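PDB 4DXF: staphylococcal enterotoxin-like toxin from Staphylococcus aureus, which belongs to the staphylococcal superantigen-like family, has the two-domain superantigen fold and binds carbohydrate, probably host glycans. Local coordinates for residues Phe16-Glu29 against Asp142-Tyr156. Residues are numbered along the deposited sequence; the frame is centred on the assembly and turned at random.
Sequences FKDLRAYYTKPSLE and DFKLRKQLIEKNNLY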
# COMPACT_ATOMS: atom_id res chain seq x y z
N PHE A 16 2.81 -3.86 -19.73
CA PHE A 16 2.49 -3.76 -18.28
C PHE A 16 3.49 -4.51 -17.40
O PHE A 16 3.22 -4.75 -16.21
CB PHE A 16 1.09 -4.34 -18.02
CG PHE A 16 0.00 -3.77 -18.89
CD1 PHE A 16 -0.17 -2.40 -19.02
CD2 PHE A 16 -0.84 -4.63 -19.59
CE1 PHE A 16 -1.19 -1.89 -19.85
CE2 PHE A 16 -1.85 -4.15 -20.42
CZ PHE A 16 -2.03 -2.77 -20.55
N LYS A 17 4.64 -4.89 -17.95
CA LYS A 17 5.61 -5.79 -17.32
C LYS A 17 6.09 -5.24 -15.98
O LYS A 17 6.16 -5.98 -14.96
CB LYS A 17 6.81 -6.03 -18.29
CG LYS A 17 8.15 -6.47 -17.71
CD LYS A 17 9.18 -6.87 -18.83
CE LYS A 17 9.52 -5.67 -19.73
NZ LYS A 17 10.41 -4.68 -19.04
N ASP A 18 6.44 -3.97 -15.99
CA ASP A 18 7.00 -3.34 -14.79
C ASP A 18 5.97 -3.26 -13.66
O ASP A 18 6.32 -3.62 -12.48
CB ASP A 18 7.54 -1.96 -15.11
CG ASP A 18 8.82 -2.03 -15.94
OD1 ASP A 18 9.34 -3.15 -16.15
OD2 ASP A 18 9.30 -0.97 -16.33
N LEU A 19 4.75 -2.82 -14.00
CA LEU A 19 3.67 -2.73 -13.01
C LEU A 19 3.26 -4.09 -12.51
O LEU A 19 2.98 -4.22 -11.34
CB LEU A 19 2.42 -2.01 -13.49
CG LEU A 19 2.46 -0.50 -13.65
CD1 LEU A 19 1.41 -0.02 -14.61
CD2 LEU A 19 2.41 0.29 -12.33
N ARG A 20 3.17 -5.10 -13.38
CA ARG A 20 2.78 -6.41 -12.93
C ARG A 20 3.88 -6.98 -12.01
O ARG A 20 3.57 -7.70 -11.06
CB ARG A 20 2.58 -7.36 -14.10
CG ARG A 20 1.83 -8.60 -13.75
CD ARG A 20 1.63 -9.52 -15.00
NE ARG A 20 0.67 -10.55 -14.62
CZ ARG A 20 0.98 -11.58 -13.83
NH1 ARG A 20 2.23 -11.76 -13.40
NH2 ARG A 20 0.04 -12.44 -13.47
N ALA A 21 5.14 -6.67 -12.31
CA ALA A 21 6.26 -7.17 -11.52
C ALA A 21 6.14 -6.58 -10.12
O ALA A 21 6.28 -7.30 -9.11
CB ALA A 21 7.65 -6.77 -12.15
N TYR A 22 5.91 -5.29 -10.06
CA TYR A 22 6.04 -4.56 -8.78
C TYR A 22 4.94 -5.08 -7.88
O TYR A 22 5.19 -5.46 -6.70
CB TYR A 22 5.92 -3.05 -8.98
CG TYR A 22 6.04 -2.32 -7.66
CD1 TYR A 22 7.27 -2.22 -7.02
CD2 TYR A 22 4.91 -1.84 -7.01
CE1 TYR A 22 7.37 -1.58 -5.76
CE2 TYR A 22 5.00 -1.20 -5.76
CZ TYR A 22 6.22 -1.07 -5.15
OH TYR A 22 6.28 -0.44 -3.88
N TYR A 23 3.73 -5.14 -8.43
CA TYR A 23 2.54 -5.48 -7.62
C TYR A 23 2.30 -6.98 -7.36
O TYR A 23 1.31 -7.37 -6.75
CB TYR A 23 1.32 -4.75 -8.14
CG TYR A 23 1.30 -3.23 -7.83
CD1 TYR A 23 1.09 -2.78 -6.53
CD2 TYR A 23 1.56 -2.28 -8.82
CE1 TYR A 23 1.06 -1.43 -6.22
CE2 TYR A 23 1.49 -0.93 -8.56
CZ TYR A 23 1.29 -0.49 -7.19
OH TYR A 23 1.24 0.82 -6.88
N THR A 24 3.26 -7.81 -7.77
CA THR A 24 3.26 -9.22 -7.40
C THR A 24 4.42 -9.55 -6.44
O THR A 24 4.63 -10.71 -6.10
CB THR A 24 3.28 -10.16 -8.68
OG1 THR A 24 4.35 -9.78 -9.55
CG2 THR A 24 1.96 -10.02 -9.37
N LYS A 25 5.19 -8.52 -6.09
CA LYS A 25 6.24 -8.62 -5.06
C LYS A 25 5.65 -9.11 -3.74
O LYS A 25 4.46 -8.90 -3.46
CB LYS A 25 6.93 -7.28 -4.86
CG LYS A 25 7.99 -7.06 -5.90
CD LYS A 25 8.31 -5.62 -6.00
CE LYS A 25 9.46 -5.19 -5.18
NZ LYS A 25 10.82 -5.87 -5.21
N PRO A 26 6.45 -9.87 -2.98
CA PRO A 26 5.90 -10.29 -1.67
C PRO A 26 5.92 -9.10 -0.69
O PRO A 26 6.76 -8.18 -0.82
CB PRO A 26 6.87 -11.42 -1.21
CG PRO A 26 8.20 -11.12 -1.92
CD PRO A 26 7.84 -10.31 -3.21
N SER A 27 4.98 -9.09 0.26
CA SER A 27 4.92 -8.03 1.32
C SER A 27 5.15 -8.69 2.69
O SER A 27 5.03 -9.92 2.83
CB SER A 27 3.60 -7.30 1.39
OG SER A 27 2.50 -8.24 1.54
N LEU A 28 5.53 -7.85 3.66
CA LEU A 28 5.75 -8.36 5.05
C LEU A 28 4.97 -7.41 5.94
O LEU A 28 4.70 -6.19 5.64
CB LEU A 28 7.24 -8.32 5.42
CG LEU A 28 8.25 -9.26 4.70
CD1 LEU A 28 9.71 -8.80 4.75
CD2 LEU A 28 8.05 -10.71 5.12
N GLU A 29 4.55 -7.90 7.11
CA GLU A 29 3.77 -7.01 7.94
C GLU A 29 4.33 -7.11 9.35
O GLU A 29 4.39 -8.23 9.84
CB GLU A 29 2.32 -7.44 7.98
CG GLU A 29 1.57 -7.06 6.70
CD GLU A 29 0.13 -7.50 6.66
OE1 GLU A 29 -0.53 -7.50 7.72
OE2 GLU A 29 -0.32 -7.87 5.54
N ASP A 142 -3.34 0.20 -1.51
CA ASP A 142 -2.97 0.20 -2.94
C ASP A 142 -2.28 -1.15 -3.34
O ASP A 142 -2.69 -1.79 -4.32
CB ASP A 142 -2.01 1.36 -3.19
CG ASP A 142 -1.36 1.29 -4.62
OD1 ASP A 142 -2.18 1.57 -5.57
OD2 ASP A 142 -0.13 1.03 -4.76
N PHE A 143 -1.34 -1.67 -2.55
CA PHE A 143 -0.60 -2.83 -2.90
C PHE A 143 -1.47 -4.10 -2.86
O PHE A 143 -1.49 -4.90 -3.80
CB PHE A 143 0.59 -2.97 -2.01
CG PHE A 143 1.58 -3.95 -2.49
CD1 PHE A 143 2.56 -3.52 -3.41
CD2 PHE A 143 1.58 -5.33 -2.05
CE1 PHE A 143 3.47 -4.39 -3.91
CE2 PHE A 143 2.59 -6.21 -2.57
CZ PHE A 143 3.53 -5.71 -3.48
N LYS A 144 -2.17 -4.32 -1.74
CA LYS A 144 -2.99 -5.50 -1.66
C LYS A 144 -4.10 -5.55 -2.69
O LYS A 144 -4.42 -6.65 -3.20
CB LYS A 144 -3.61 -5.55 -0.28
CG LYS A 144 -2.52 -5.93 0.71
CD LYS A 144 -3.09 -6.07 2.19
CE LYS A 144 -2.03 -6.85 3.04
NZ LYS A 144 -2.58 -6.98 4.45
N LEU A 145 -4.74 -4.40 -2.97
CA LEU A 145 -5.85 -4.36 -3.92
C LEU A 145 -5.28 -4.65 -5.32
O LEU A 145 -5.84 -5.50 -6.02
CB LEU A 145 -6.58 -3.03 -3.81
CG LEU A 145 -7.59 -2.88 -2.61
CD1 LEU A 145 -7.99 -1.48 -2.45
CD2 LEU A 145 -8.82 -3.77 -2.91
N ARG A 146 -4.13 -4.03 -5.70
CA ARG A 146 -3.62 -4.35 -7.08
C ARG A 146 -3.21 -5.81 -7.22
O ARG A 146 -3.53 -6.46 -8.22
CB ARG A 146 -2.46 -3.43 -7.46
CG ARG A 146 -2.94 -2.02 -7.56
CD ARG A 146 -1.94 -1.18 -8.43
NE ARG A 146 -1.92 0.20 -8.00
CZ ARG A 146 -1.48 1.24 -8.69
NH1 ARG A 146 -1.07 1.08 -9.98
NH2 ARG A 146 -1.44 2.40 -8.08
N LYS A 147 -2.52 -6.39 -6.21
CA LYS A 147 -2.17 -7.75 -6.23
C LYS A 147 -3.38 -8.61 -6.45
O LYS A 147 -3.32 -9.52 -7.31
CB LYS A 147 -1.45 -8.18 -4.93
CG LYS A 147 -1.01 -9.63 -4.97
CD LYS A 147 -0.20 -10.03 -3.70
CE LYS A 147 1.29 -9.75 -3.93
NZ LYS A 147 2.10 -10.13 -2.74
N GLN A 148 -4.43 -8.41 -5.67
CA GLN A 148 -5.68 -9.15 -5.84
C GLN A 148 -6.23 -9.02 -7.27
O GLN A 148 -6.73 -10.02 -7.87
CB GLN A 148 -6.71 -8.65 -4.87
CG GLN A 148 -8.05 -9.41 -5.00
CD GLN A 148 -9.18 -8.71 -4.25
OE1 GLN A 148 -8.96 -8.16 -3.17
NE2 GLN A 148 -10.39 -8.73 -4.82
N LEU A 149 -6.12 -7.84 -7.83
CA LEU A 149 -6.72 -7.61 -9.17
C LEU A 149 -5.92 -8.28 -10.24
O LEU A 149 -6.52 -8.72 -11.28
CB LEU A 149 -6.84 -6.08 -9.45
CG LEU A 149 -7.87 -5.29 -8.63
CD1 LEU A 149 -7.67 -3.83 -8.85
CD2 LEU A 149 -9.34 -5.69 -8.89
N ILE A 150 -4.60 -8.30 -10.06
CA ILE A 150 -3.71 -9.10 -10.90
C ILE A 150 -4.09 -10.57 -10.84
O ILE A 150 -4.28 -11.21 -11.89
CB ILE A 150 -2.21 -8.88 -10.56
CG1 ILE A 150 -1.86 -7.40 -10.80
CG2 ILE A 150 -1.30 -9.92 -11.29
CD1 ILE A 150 -0.44 -6.98 -10.30
N GLU A 151 -4.21 -11.11 -9.63
CA GLU A 151 -4.42 -12.53 -9.43
C GLU A 151 -5.81 -12.98 -9.87
O GLU A 151 -5.93 -14.10 -10.43
CB GLU A 151 -4.19 -12.87 -7.94
CG GLU A 151 -2.69 -12.95 -7.53
CD GLU A 151 -2.49 -13.13 -5.99
OE1 GLU A 151 -3.49 -13.26 -5.23
OE2 GLU A 151 -1.34 -13.13 -5.54
N LYS A 152 -6.85 -12.16 -9.62
CA LYS A 152 -8.22 -12.60 -9.81
C LYS A 152 -8.88 -12.01 -11.06
O LYS A 152 -9.84 -12.58 -11.55
CB LYS A 152 -9.07 -12.33 -8.59
CG LYS A 152 -8.51 -13.00 -7.29
CD LYS A 152 -9.43 -12.74 -6.06
CE LYS A 152 -10.83 -13.34 -6.21
NZ LYS A 152 -11.88 -12.71 -5.29
N ASN A 153 -8.32 -10.92 -11.61
CA ASN A 153 -9.07 -10.09 -12.62
C ASN A 153 -8.21 -9.76 -13.80
O ASN A 153 -8.58 -8.94 -14.67
CB ASN A 153 -9.64 -8.80 -12.01
CG ASN A 153 -10.50 -9.07 -10.83
OD1 ASN A 153 -10.05 -9.02 -9.68
ND2 ASN A 153 -11.73 -9.43 -11.09
N ASN A 154 -7.04 -10.35 -13.78
CA ASN A 154 -6.04 -10.20 -14.83
C ASN A 154 -5.55 -8.78 -15.07
O ASN A 154 -5.13 -8.41 -16.19
CB ASN A 154 -6.47 -10.91 -16.15
CG ASN A 154 -5.27 -11.22 -17.03
OD1 ASN A 154 -4.16 -11.51 -16.53
ND2 ASN A 154 -5.48 -11.15 -18.36
N LEU A 155 -5.54 -7.95 -14.01
CA LEU A 155 -4.94 -6.65 -14.18
C LEU A 155 -3.51 -6.80 -14.60
O LEU A 155 -2.76 -7.67 -14.14
CB LEU A 155 -5.01 -5.80 -12.90
CG LEU A 155 -4.38 -4.40 -13.03
CD1 LEU A 155 -5.28 -3.42 -13.70
CD2 LEU A 155 -4.22 -4.02 -11.51
N TYR A 156 -3.14 -5.93 -15.51
CA TYR A 156 -1.81 -5.92 -16.13
C TYR A 156 -1.56 -7.13 -17.01
O TYR A 156 -0.41 -7.44 -17.30
CB TYR A 156 -0.66 -5.66 -15.15
CG TYR A 156 -0.87 -4.42 -14.30
CD1 TYR A 156 -1.31 -3.21 -14.87
CD2 TYR A 156 -0.64 -4.46 -12.91
CE1 TYR A 156 -1.50 -2.05 -14.08
CE2 TYR A 156 -0.83 -3.33 -12.12
CZ TYR A 156 -1.29 -2.14 -12.67
OH TYR A 156 -1.55 -0.94 -11.96
O HOH W 1 -2.35 -10.21 -14.87
O HOH W 2 0.73 -8.45 -0.46
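Tyr23, just past the C-terminal end of helix 17-22, drives its ring between that helix and helix 138-153, and the tightest packing gathers around it. Arg146 covers one face, its CD 3.4 Å from the Tyr23 ring centroid in a CH-pi contact, its guanidinium, 12° from parallel, lying over the hydroxyl without bonding to it; CD2 of Tyr22 covers the opposite face. The Tyr23 hydroxyl donates to the syn lone pair of Asp142 OD2 at 2.5 Å and accepts a hydrogen bond from the backbone N of Leu182. Asp142 OD1 accepts from both NE and NH2 of Arg146, a side-on salt bridge that fixes the guanidinium against the phenol, while NH1 donates to Lys180 O and to the hydroxyl of Tyr156, itself hydrogen-bonded to Leu178 O. Over the Tyr156 ring sits Leu19 CB, 3.7 Å from its centroid. Phe143, with CG anti to the backbone N (chi1 -167°), sets its edge toward the face of Tyr22 in an offset edge-to-face pair, and its CD1 lies 3.5 Å from Tyr23 CD1 with the planes oblique. The Tyr23 carbonyl oxygen, beside Lys147 CB, is buried without a partner; Lys147 NZ donates instead to Lys25 O at 2.8 Å.

The partly exposed margins are looser and watered. One water joins Lys147 NZ to Ser27 OG; beyond it, the extended Lys144 chain brings NZ to Glu29 OE2 at 2.7 Å, from above the carboxylate plane, and also pairs with Glu140. At the other end, Ile150 CG2 meets Thr24 CG2 and the Arg20 guanidinium face, and a water links Arg20 NE to Asn154 OD1.

The contact joins the two domains: helix 138-153 packs Leu145 and Leu149 onto beta-grasp strands 162-168 and 196-203, while residues 16-29 lead into OB-fold edge strand 28-31, beside strand 76-80.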